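Local coordinates for UL18 protein (Human herpesvirus 5, PDB 3D2U) that probably engages the host inhibitory receptor LILRB1 as a viral MHC class I-like glycoprotein and so modulates killing by natural killer cells, at residues Trp119-Leu124 / Ile141-Lys145; Val188-Val193 / Val267-Trp272; Cys209-Phe215 / Gly247-Gly252. The protein carries 4 engineered substitutions. One frame throughout, in Å; residues are numbered along the deposited sequence.

Contact 1 belongs to the MHC class I-type alpha 1 and alpha 2 platform, while contacts 2 and 3 lie in the C1-set immunoglobulin domain. The centre of contact 1 is about 40 Å from that of contact 2 and about 35 Å from that of contact 3, across the middle of the chain. Contacts 2 and 3 are neighbours, with centres about 9 Å apart. Contact 3 is nested in the chain loop that contact 2 closes. The two touch where T189 N lies 2.7 Å from F215 O, a probable hydrogen bond. An N-acetylglucosamine lies beside N271 of contact 2. Residues of all three contacts touch a chain of another protein, in contact 2 only V192.

Contact 1 of 3, residues Trp119-Leu124 / Ile141-Lys145; sequences WDGETL and ISWLK
The indole of W143 is met at its edge, near the ring plane, by D120 OD2 and W119 CZ3. L144 CD2 lies over one indole face, 3.7 Å above the plane and toward the rim. E122 CG approaches obliquely. The W119 ring is also met at its edge, with W119 CZ3 and W143 CH2 4.3 Å apart, so these two indoles do not stack. The setting is the MHC class I-like platform. A type I' turn from W119 to E122 leads into strand 122-127, an edge strand of its antiparallel sheet. Residues 141-145 approach from the loop before helix 148-156.

W143 NE1 gives a weak hydrogen bond to D120 OD2 (3.1 Å, 133° at the hydrogen). The carboxylate and indole planes are 57° apart. The D120 carboxylate is held more firmly by backbone N-H groups: OD2 takes bonds from R91 and S92, and OD1 takes one from Q93. This fixes the partner that W143 reaches.

E122 bends at chi2 (-65°), which turns OE1 toward S142 OG. S142 OG donates to E122 OE1 at 2.7 Å, from above the carboxylate plane. The other oxygen, E122 OE2, accepts a bond from a water 3.3 Å away, and that water accepts one from W143 N, so it bridges the segments. The carbon part of E122 packs on L144, with E122 CB 3.7 Å from L144 CG. L144 CD1 goes on to T123 O, at 3.3 Å, and to the side chain of L124. T123 OG1 is hydrogen-bonded to an aromatic side chain of another protein chain, and L124 rests on L96. Within the loop, S142 O accepts from both K145 N and K145 NZ, which reach it from opposite faces of the carbonyl plane.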
loop_
_atom_site.group_PDB
_atom_site.type_symbol
_atom_site.label_atom_id
_atom_site.label_comp_id
_atom_site.label_asym_id
_atom_site.label_seq_id
_atom_site.Cartn_x
_atom_site.Cartn_y
_atom_site.Cartn_z
ATOM N N TRP A 119 1.842 -18.701 -7.915
ATOM C CA TRP A 119 3.243 -18.973 -7.668
ATOM C C TRP A 119 4.030 -17.743 -8.084
ATOM O O TRP A 119 3.758 -17.143 -9.128
ATOM C CB TRP A 119 3.727 -20.218 -8.420
ATOM C CG TRP A 119 4.842 -20.891 -7.676
ATOM C CD1 TRP A 119 4.768 -21.477 -6.442
ATOM C CD2 TRP A 119 6.206 -20.963 -8.068
ATOM N NE1 TRP A 119 6.010 -21.899 -6.039
ATOM C CE2 TRP A 119 6.915 -21.600 -7.023
ATOM C CE3 TRP A 119 6.907 -20.547 -9.198
ATOM C CZ2 TRP A 119 8.281 -21.833 -7.076
ATOM C CZ3 TRP A 119 8.256 -20.775 -9.246
ATOM C CH2 TRP A 119 8.938 -21.414 -8.193
ATOM N N ASP A 120 5.005 -17.378 -7.260
ATOM C CA ASP A 120 5.821 -16.199 -7.512
ATOM C C ASP A 120 4.930 -15.007 -7.869
ATOM O O ASP A 120 5.233 -14.245 -8.781
ATOM C CB ASP A 120 6.812 -16.467 -8.637
ATOM C CG ASP A 120 7.801 -15.348 -8.814
ATOM O OD1 ASP A 120 7.991 -14.562 -7.864
ATOM O OD2 ASP A 120 8.397 -15.254 -9.906
ATOM N N GLY A 121 3.829 -14.859 -7.140
ATOM C CA GLY A 121 2.916 -13.750 -7.370
ATOM C C GLY A 121 2.086 -13.843 -8.642
ATOM O O GLY A 121 1.388 -12.891 -8.997
ATOM N N GLU A 122 2.156 -14.984 -9.325
ATOM C CA GLU A 122 1.426 -15.207 -10.572
ATOM C C GLU A 122 0.299 -16.192 -10.356
ATOM O O GLU A 122 0.516 -17.270 -9.813
ATOM C CB GLU A 122 2.362 -15.799 -11.629
ATOM C CG GLU A 122 3.593 -14.970 -11.930
ATOM C CD GLU A 122 3.254 -13.631 -12.553
ATOM O OE1 GLU A 122 2.355 -13.584 -13.419
ATOM O OE2 GLU A 122 3.901 -12.625 -12.198
ATOM N N THR A 123 -0.904 -15.857 -10.793
ATOM C CA THR A 123 -1.990 -16.815 -10.631
ATOM C C THR A 123 -1.672 -18.073 -11.432
ATOM O O THR A 123 -1.344 -18.014 -12.619
ATOM C CB THR A 123 -3.339 -16.243 -11.084
ATOM O OG1 THR A 123 -3.614 -15.050 -10.341
ATOM C CG2 THR A 123 -4.451 -17.259 -10.836
ATOM N N LEU A 124 -1.775 -19.206 -10.751
ATOM C CA LEU A 124 -1.479 -20.516 -11.310
ATOM C C LEU A 124 -2.760 -21.269 -11.721
ATOM O O LEU A 124 -2.853 -21.799 -12.838
ATOM C CB LEU A 124 -0.697 -21.296 -10.256
ATOM C CG LEU A 124 -0.235 -22.738 -10.440
ATOM C CD1 LEU A 124 0.685 -22.830 -11.645
ATOM C CD2 LEU A 124 0.505 -23.183 -9.174
ATOM N N ILE A 141 -0.434 -12.085 -19.833
ATOM C CA ILE A 141 0.369 -11.123 -19.079
ATOM C C ILE A 141 1.365 -11.763 -18.114
ATOM O O ILE A 141 2.169 -11.061 -17.499
ATOM C CB ILE A 141 -0.526 -10.192 -18.232
ATOM C CG1 ILE A 141 -1.306 -11.024 -17.206
ATOM C CG2 ILE A 141 -1.495 -9.428 -19.135
ATOM C CD1 ILE A 141 -2.045 -10.201 -16.161
ATOM N N SER A 142 1.328 -13.086 -17.989
ATOM C CA SER A 142 2.195 -13.785 -17.042
ATOM C C SER A 142 3.438 -14.482 -17.584
ATOM O O SER A 142 3.392 -15.143 -18.624
ATOM C CB SER A 142 1.359 -14.811 -16.274
ATOM O OG SER A 142 2.146 -15.496 -15.321
ATOM N N TRP A 143 4.547 -14.367 -16.854
ATOM C CA TRP A 143 5.766 -15.038 -17.282
ATOM C C TRP A 143 5.546 -16.545 -17.267
ATOM O O TRP A 143 6.361 -17.300 -17.800
ATOM C CB TRP A 143 6.982 -14.677 -16.401
ATOM C CG TRP A 143 7.024 -15.215 -14.962
ATOM C CD1 TRP A 143 6.855 -14.479 -13.820
ATOM C CD2 TRP A 143 7.385 -16.543 -14.525
ATOM N NE1 TRP A 143 7.097 -15.249 -12.720
ATOM C CE2 TRP A 143 7.426 -16.517 -13.114
ATOM C CE3 TRP A 143 7.681 -17.744 -15.186
ATOM C CZ2 TRP A 143 7.758 -17.649 -12.342
ATOM C CZ3 TRP A 143 8.009 -18.870 -14.424
ATOM C CH2 TRP A 143 8.045 -18.812 -13.013
ATOM N N LEU A 144 4.437 -16.980 -16.664
ATOM C CA LEU A 144 4.118 -18.407 -16.595
ATOM C C LEU A 144 3.866 -19.039 -17.970
ATOM O O LEU A 144 3.740 -20.259 -18.076
ATOM C CB LEU A 144 2.899 -18.656 -15.687
ATOM C CG LEU A 144 2.964 -18.347 -14.178
ATOM C CD1 LEU A 144 1.736 -18.955 -13.510
ATOM C CD2 LEU A 144 4.234 -18.918 -13.540
ATOM N N LYS A 145 3.778 -18.225 -19.021
ATOM C CA LYS A 145 3.559 -18.786 -20.351
ATOM C C LYS A 145 4.794 -19.611 -20.736
ATOM O O LYS A 145 4.708 -20.546 -21.529
ATOM C CB LYS A 145 3.271 -17.680 -21.386
ATOM C CG LYS A 145 4.293 -16.552 -21.468
ATOM C CD LYS A 145 3.918 -15.555 -22.572
ATOM C CE LYS A 145 4.147 -14.109 -22.138
ATOM N NZ LYS A 145 3.169 -13.668 -21.089
HETATM O O HOH W 1 4.834 -11.717 -15.178
#

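Contact 2 of 3, residues Val188-Val193 / Val267-Trp272. With NAG (2-acetamido-2-deoxy-beta-D-glucopyranose), chain R.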
loop_
_atom_site.group_PDB
_atom_site.type_symbol
_atom_site.label_atom_id
_atom_site.label_comp_id
_atom_site.label_asym_id
_atom_site.label_seq_id
_atom_site.Cartn_x
_atom_site.Cartn_y
_atom_site.Cartn_z
ATOM N N VAL A 188 -21.061 -5.820 17.152
ATOM C CA VAL A 188 -20.664 -4.619 16.416
ATOM C C VAL A 188 -19.995 -3.647 17.379
ATOM O O VAL A 188 -20.527 -3.345 18.443
ATOM C CB VAL A 188 -21.868 -3.914 15.769
ATOM C CG1 VAL A 188 -21.439 -2.583 15.186
ATOM C CG2 VAL A 188 -22.448 -4.782 14.691
ATOM N N THR A 189 -18.819 -3.163 17.003
ATOM C CA THR A 189 -18.082 -2.244 17.843
ATOM C C THR A 189 -17.876 -0.920 17.100
ATOM O O THR A 189 -17.158 -0.855 16.097
ATOM C CB THR A 189 -16.744 -2.878 18.250
ATOM O OG1 THR A 189 -17.005 -4.163 18.833
ATOM C CG2 THR A 189 -16.028 -2.018 19.261
ATOM N N HIS A 190 -18.538 0.127 17.596
ATOM C CA HIS A 190 -18.459 1.457 17.007
ATOM C C HIS A 190 -17.143 2.156 17.346
ATOM O O HIS A 190 -16.554 1.920 18.395
ATOM C CB HIS A 190 -19.668 2.290 17.446
ATOM C CG HIS A 190 -20.982 1.672 17.071
ATOM N ND1 HIS A 190 -21.223 1.150 15.819
ATOM C CD2 HIS A 190 -22.118 1.477 17.785
ATOM C CE1 HIS A 190 -22.447 0.656 15.777
ATOM N NE2 HIS A 190 -23.012 0.842 16.957
ATOM N N PRO A 191 -16.673 3.032 16.450
ATOM C CA PRO A 191 -15.417 3.755 16.648
ATOM C C PRO A 191 -15.447 4.903 17.641
ATOM O O PRO A 191 -16.498 5.438 17.981
ATOM C CB PRO A 191 -15.113 4.268 15.249
ATOM C CG PRO A 191 -16.501 4.670 14.767
ATOM C CD PRO A 191 -17.353 3.477 15.210
ATOM N N VAL A 192 -14.258 5.255 18.102
ATOM C CA VAL A 192 -14.051 6.409 18.948
ATOM C C VAL A 192 -13.737 7.344 17.782
ATOM O O VAL A 192 -12.952 6.978 16.915
ATOM C CB VAL A 192 -12.798 6.202 19.861
ATOM C CG1 VAL A 192 -12.278 7.539 20.375
ATOM C CG2 VAL A 192 -13.138 5.286 21.035
ATOM N N VAL A 193 -14.393 8.495 17.713
ATOM C CA VAL A 193 -14.157 9.425 16.614
ATOM C C VAL A 193 -13.538 10.721 17.134
ATOM O O VAL A 193 -13.961 11.252 18.153
ATOM C CB VAL A 193 -15.484 9.747 15.847
ATOM C CG1 VAL A 193 -15.243 10.806 14.776
ATOM C CG2 VAL A 193 -16.039 8.483 15.205
ATOM N N VAL A 267 -19.835 10.293 10.941
ATOM C CA VAL A 267 -19.302 8.938 10.821
ATOM C C VAL A 267 -20.419 7.912 10.998
ATOM O O VAL A 267 -21.068 7.855 12.043
ATOM C CB VAL A 267 -18.189 8.663 11.870
ATOM C CG1 VAL A 267 -17.763 7.185 11.817
ATOM C CG2 VAL A 267 -16.986 9.563 11.602
ATOM N N THR A 268 -20.646 7.112 9.966
ATOM C CA THR A 268 -21.679 6.082 9.996
ATOM C C THR A 268 -21.018 4.717 9.994
ATOM O O THR A 268 -20.263 4.393 9.084
ATOM C CB THR A 268 -22.618 6.192 8.766
ATOM O OG1 THR A 268 -23.300 7.449 8.814
ATOM C CG2 THR A 268 -23.656 5.066 8.750
ATOM N N HIS A 269 -21.296 3.936 11.031
ATOM C CA HIS A 269 -20.759 2.594 11.170
ATOM C C HIS A 269 -21.962 1.716 11.521
ATOM O O HIS A 269 -22.525 1.837 12.602
ATOM C CB HIS A 269 -19.708 2.558 12.288
ATOM C CG HIS A 269 -19.110 1.201 12.504
ATOM N ND1 HIS A 269 -19.273 0.496 13.676
ATOM C CD2 HIS A 269 -18.399 0.396 11.678
ATOM C CE1 HIS A 269 -18.694 -0.686 13.564
ATOM N NE2 HIS A 269 -18.156 -0.773 12.361
ATOM N N GLY A 270 -22.376 0.847 10.607
ATOM C CA GLY A 270 -23.540 0.012 10.874
ATOM C C GLY A 270 -24.780 0.891 10.957
ATOM O O GLY A 270 -24.929 1.800 10.141
ATOM N N ASN A 271 -25.681 0.629 11.907
ATOM C CA ASN A 271 -26.882 1.475 12.060
ATOM C C ASN A 271 -26.556 2.484 13.124
ATOM O O ASN A 271 -27.241 2.551 14.145
ATOM C CB ASN A 271 -28.086 0.733 12.618
ATOM C CG ASN A 271 -28.447 -0.468 11.847
ATOM O OD1 ASN A 271 -28.756 -0.409 10.656
ATOM N ND2 ASN A 271 -28.434 -1.589 12.532
ATOM N N TRP A 272 -25.525 3.274 12.905
ATOM C CA TRP A 272 -25.141 4.199 13.933
ATOM C C TRP A 272 -24.376 5.316 13.254
ATOM O O TRP A 272 -23.487 5.070 12.441
ATOM C CB TRP A 272 -24.291 3.410 14.931
ATOM C CG TRP A 272 -23.652 4.168 16.023
ATOM C CD1 TRP A 272 -24.125 4.339 17.295
ATOM C CD2 TRP A 272 -22.357 4.770 15.988
ATOM N NE1 TRP A 272 -23.194 5.003 18.059
ATOM C CE2 TRP A 272 -22.101 5.281 17.281
ATOM C CE3 TRP A 272 -21.387 4.928 14.989
ATOM C CZ2 TRP A 272 -20.907 5.940 17.598
ATOM C CZ3 TRP A 272 -20.204 5.587 15.305
ATOM C CH2 TRP A 272 -19.974 6.084 16.598
HETATM C C1 NAG R . -28.772 -3.566 11.294
HETATM C C2 NAG R . -28.771 -4.595 10.145
HETATM C C3 NAG R . -29.889 -4.438 9.075
HETATM C C4 NAG R . -31.137 -3.693 9.569
HETATM C C5 NAG R . -30.712 -2.517 10.415
HETATM C C6 NAG R . -31.872 -1.647 10.861
HETATM C C7 NAG R . -26.406 -4.074 10.102
HETATM C C8 NAG R . -25.449 -3.204 9.294
HETATM N N2 NAG R . -27.479 -4.553 9.475
HETATM O O1 NAG R . -28.287 -4.162 12.453
HETATM O O3 NAG R . -30.281 -5.733 8.643
HETATM O O4 NAG R . -31.918 -3.243 8.471
HETATM O O5 NAG R . -30.073 -3.034 11.583
HETATM O O6 NAG R . -32.488 -1.017 9.747
HETATM O O7 NAG R . -26.174 -4.298 11.291
#
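H190 and H269 mark the closest backbone approach, with their CA atoms 6.4 Å apart. V188 with G270 and V193 with V267 are spaced wider, each pair 7.8 Å apart at CA, and no backbone hydrogen bond crosses between the segments. The contact rests on side chains. Past strand 262-268, residues 269-272 form a turn. H269 N bonds to W272 O.

The imidazole of H190 lies flat on W272 as an offset stack with the five-membered ring, centroids 3.7 Å apart and planes at 4°. H190 CB sits over the six-membered ring of W272, and W272 CB over the imidazole of H190, both CH-pi contacts. At its edge H190 ND1 shares a hydrogen bond of 3.0 Å with H269 ND1; either nitrogen could be the donor. The two imidazoles meet rim to rim, neither over the other's face, with planes at 87°. H269 has CG anti to the backbone N (chi1 180°), which carries its ring across to H190, with CE1 beside T189 O. Its NE2 is hydrogen-bonded to P216 O.

P191 continues the apolar side: its CD is 3.5 Å from W272 CZ3. Farther along the strands, V193 CG1 meets V267 CG2 at 3.8 Å, and both valines touch V274. N271 ND2 lies beside C1 of a sugar, consistent with an N-linked glycan in the sequence N-W-T, although the modelled link is doubtful.

V193 belongs to the four-stranded sheet and V267 to the three-stranded one, so the contact joins the two sheets of the immunoglobulin C1-set sandwich, where strand 192-201 begins and strand 262-268 ends.

Contact 3 of 3, residues Cys209-Phe215 / Gly247-Gly252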
loop_
_atom_site.group_PDB
_atom_site.type_symbol
_atom_site.label_atom_id
_atom_site.label_comp_id
_atom_site.label_asym_id
_atom_site.label_seq_id
_atom_site.Cartn_x
_atom_site.Cartn_y
_atom_site.Cartn_z
ATOM N N CYS A 209 -10.444 14.027 10.532
ATOM C CA CYS A 209 -11.407 13.236 11.291
ATOM C C CYS A 209 -10.997 11.777 11.189
ATOM O O CYS A 209 -10.974 11.222 10.090
ATOM C CB CYS A 209 -12.809 13.396 10.722
ATOM S SG CYS A 209 -14.105 12.622 11.747
ATOM N N THR A 210 -10.700 11.163 12.334
ATOM C CA THR A 210 -10.241 9.768 12.397
ATOM C C THR A 210 -11.116 8.852 13.265
ATOM O O THR A 210 -11.593 9.257 14.328
ATOM C CB THR A 210 -8.797 9.704 12.950
ATOM O OG1 THR A 210 -7.957 10.575 12.187
ATOM C CG2 THR A 210 -8.250 8.292 12.887
ATOM N N SER A 211 -11.322 7.624 12.796
ATOM C CA SER A 211 -12.117 6.633 13.516
ATOM C C SER A 211 -11.185 5.539 14.046
ATOM O O SER A 211 -10.334 5.025 13.316
ATOM C CB SER A 211 -13.194 6.042 12.594
ATOM O OG SER A 211 -14.199 7.010 12.314
ATOM N N TYR A 212 -11.356 5.194 15.319
ATOM C CA TYR A 212 -10.512 4.205 15.986
ATOM C C TYR A 212 -11.258 2.996 16.555
ATOM O O TYR A 212 -12.345 3.133 17.119
ATOM C CB TYR A 212 -9.749 4.851 17.155
ATOM C CG TYR A 212 -9.022 6.150 16.862
ATOM C CD1 TYR A 212 -9.716 7.367 16.760
ATOM C CD2 TYR A 212 -7.627 6.175 16.758
ATOM C CE1 TYR A 212 -9.037 8.574 16.567
ATOM C CE2 TYR A 212 -6.935 7.383 16.573
ATOM C CZ TYR A 212 -7.647 8.575 16.479
ATOM O OH TYR A 212 -6.979 9.768 16.301
ATOM N N GLY A 213 -10.649 1.821 16.415
ATOM C CA GLY A 213 -11.204 0.591 16.955
ATOM C C GLY A 213 -12.600 0.138 16.570
ATOM O O GLY A 213 -13.374 -0.278 17.429
ATOM N N PHE A 214 -12.933 0.175 15.288
ATOM C CA PHE A 214 -14.251 -0.271 14.894
ATOM C C PHE A 214 -14.186 -1.626 14.236
ATOM O O PHE A 214 -13.165 -2.001 13.673
ATOM C CB PHE A 214 -14.942 0.749 13.963
ATOM C CG PHE A 214 -14.147 1.120 12.726
ATOM C CD1 PHE A 214 -14.467 0.576 11.484
ATOM C CD2 PHE A 214 -13.124 2.070 12.796
ATOM C CE1 PHE A 214 -13.784 0.988 10.321
ATOM C CE2 PHE A 214 -12.440 2.485 11.652
ATOM C CZ PHE A 214 -12.771 1.944 10.408
ATOM N N PHE A 215 -15.303 -2.342 14.339
ATOM C CA PHE A 215 -15.505 -3.660 13.771
ATOM C C PHE A 215 -17.025 -3.827 13.639
ATOM O O PHE A 215 -17.762 -3.550 14.575
ATOM C CB PHE A 215 -14.966 -4.737 14.726
ATOM C CG PHE A 215 -15.302 -6.123 14.300
ATOM C CD1 PHE A 215 -14.680 -6.685 13.185
ATOM C CD2 PHE A 215 -16.274 -6.855 14.972
ATOM C CE1 PHE A 215 -15.022 -7.957 12.744
ATOM C CE2 PHE A 215 -16.625 -8.137 14.534
ATOM C CZ PHE A 215 -15.998 -8.685 13.419
ATOM N N GLY A 247 -8.168 -7.085 16.171
ATOM C CA GLY A 247 -9.242 -7.385 15.248
ATOM C C GLY A 247 -10.140 -6.223 14.867
ATOM O O GLY A 247 -11.203 -6.438 14.273
ATOM N N THR A 248 -9.762 -4.998 15.217
ATOM C CA THR A 248 -10.585 -3.873 14.817
ATOM C C THR A 248 -9.843 -3.031 13.777
ATOM O O THR A 248 -8.701 -3.326 13.413
ATOM C CB THR A 248 -11.014 -2.997 16.016
ATOM O OG1 THR A 248 -9.876 -2.324 16.573
ATOM C CG2 THR A 248 -11.682 -3.860 17.082
ATOM N N PHE A 249 -10.501 -1.984 13.301
ATOM C CA PHE A 249 -9.923 -1.160 12.267
ATOM C C PHE A 249 -9.734 0.314 12.589
ATOM O O PHE A 249 -10.210 0.823 13.607
ATOM C CB PHE A 249 -10.742 -1.357 10.995
ATOM C CG PHE A 249 -10.786 -2.790 10.539
ATOM C CD1 PHE A 249 -9.858 -3.270 9.625
ATOM C CD2 PHE A 249 -11.718 -3.679 11.078
ATOM C CE1 PHE A 249 -9.848 -4.619 9.254
ATOM C CE2 PHE A 249 -11.716 -5.022 10.716
ATOM C CZ PHE A 249 -10.779 -5.493 9.802
ATOM N N HIS A 250 -9.036 0.989 11.685
ATOM C CA HIS A 250 -8.684 2.389 11.843
ATOM C C HIS A 250 -8.737 3.143 10.512
ATOM O O HIS A 250 -8.327 2.617 9.486
ATOM C CB HIS A 250 -7.253 2.428 12.390
ATOM C CG HIS A 250 -6.653 3.796 12.468
ATOM N ND1 HIS A 250 -6.410 4.431 13.666
ATOM C CD2 HIS A 250 -6.223 4.638 11.501
ATOM C CE1 HIS A 250 -5.856 5.607 13.435
ATOM N NE2 HIS A 250 -5.731 5.757 12.129
ATOM N N GLN A 251 -9.237 4.372 10.525
ATOM C CA GLN A 251 -9.235 5.167 9.309
ATOM C C GLN A 251 -9.284 6.665 9.589
ATOM O O GLN A 251 -10.142 7.150 10.334
ATOM C CB GLN A 251 -10.366 4.754 8.351
ATOM C CG GLN A 251 -10.193 5.352 6.940
ATOM C CD GLN A 251 -11.065 4.693 5.881
ATOM O OE1 GLN A 251 -12.227 4.380 6.121
ATOM N NE2 GLN A 251 -10.509 4.506 4.693
ATOM N N GLY A 252 -8.326 7.387 9.009
ATOM C CA GLY A 252 -8.256 8.833 9.165
ATOM C C GLY A 252 -8.481 9.507 7.818
ATOM O O GLY A 252 -8.086 8.968 6.782
HETATM O O HOH W 2 -7.430 2.601 15.736
#
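S211 and Q251 form an antiparallel hydrogen-bonded pair: S211 N to Q251 O is 2.8 Å, and Q251 N to S211 O is 3.1 Å. Further along, F249 N bonds to F214 O at 2.7 Å. F214 N returns a longer bond of 3.3 Å to F249 O. G213 and F214 both stand opposite F249, a G1 beta bulge. G213 has the positive phi (56°) of this bulge. These are the adjacent strands 204-214 and 249-258 of the four-stranded sheet in the C1-set immunoglobulin domain.

On the face with S211, F249 CB sits over the F214 ring, 4.0 Å from its centroid. Q251 N lies at the edge of that ring. On the other face the edge of H250 points toward the face of Y212, in an offset T-shaped pair. T210 CG2 packs on H250 CE1 at 3.6 Å.

L241 of strand 237-243 backs F214 and F249, and Q251 NE2 bonds to N239 O. A water sits 2.9 Å from H250 ND1. T210 OG1 and H250 NE2 bond to the backbone of another protein chain. C209 is tied to C265, on strand 262-268 of the opposing sheet, by a disulfide.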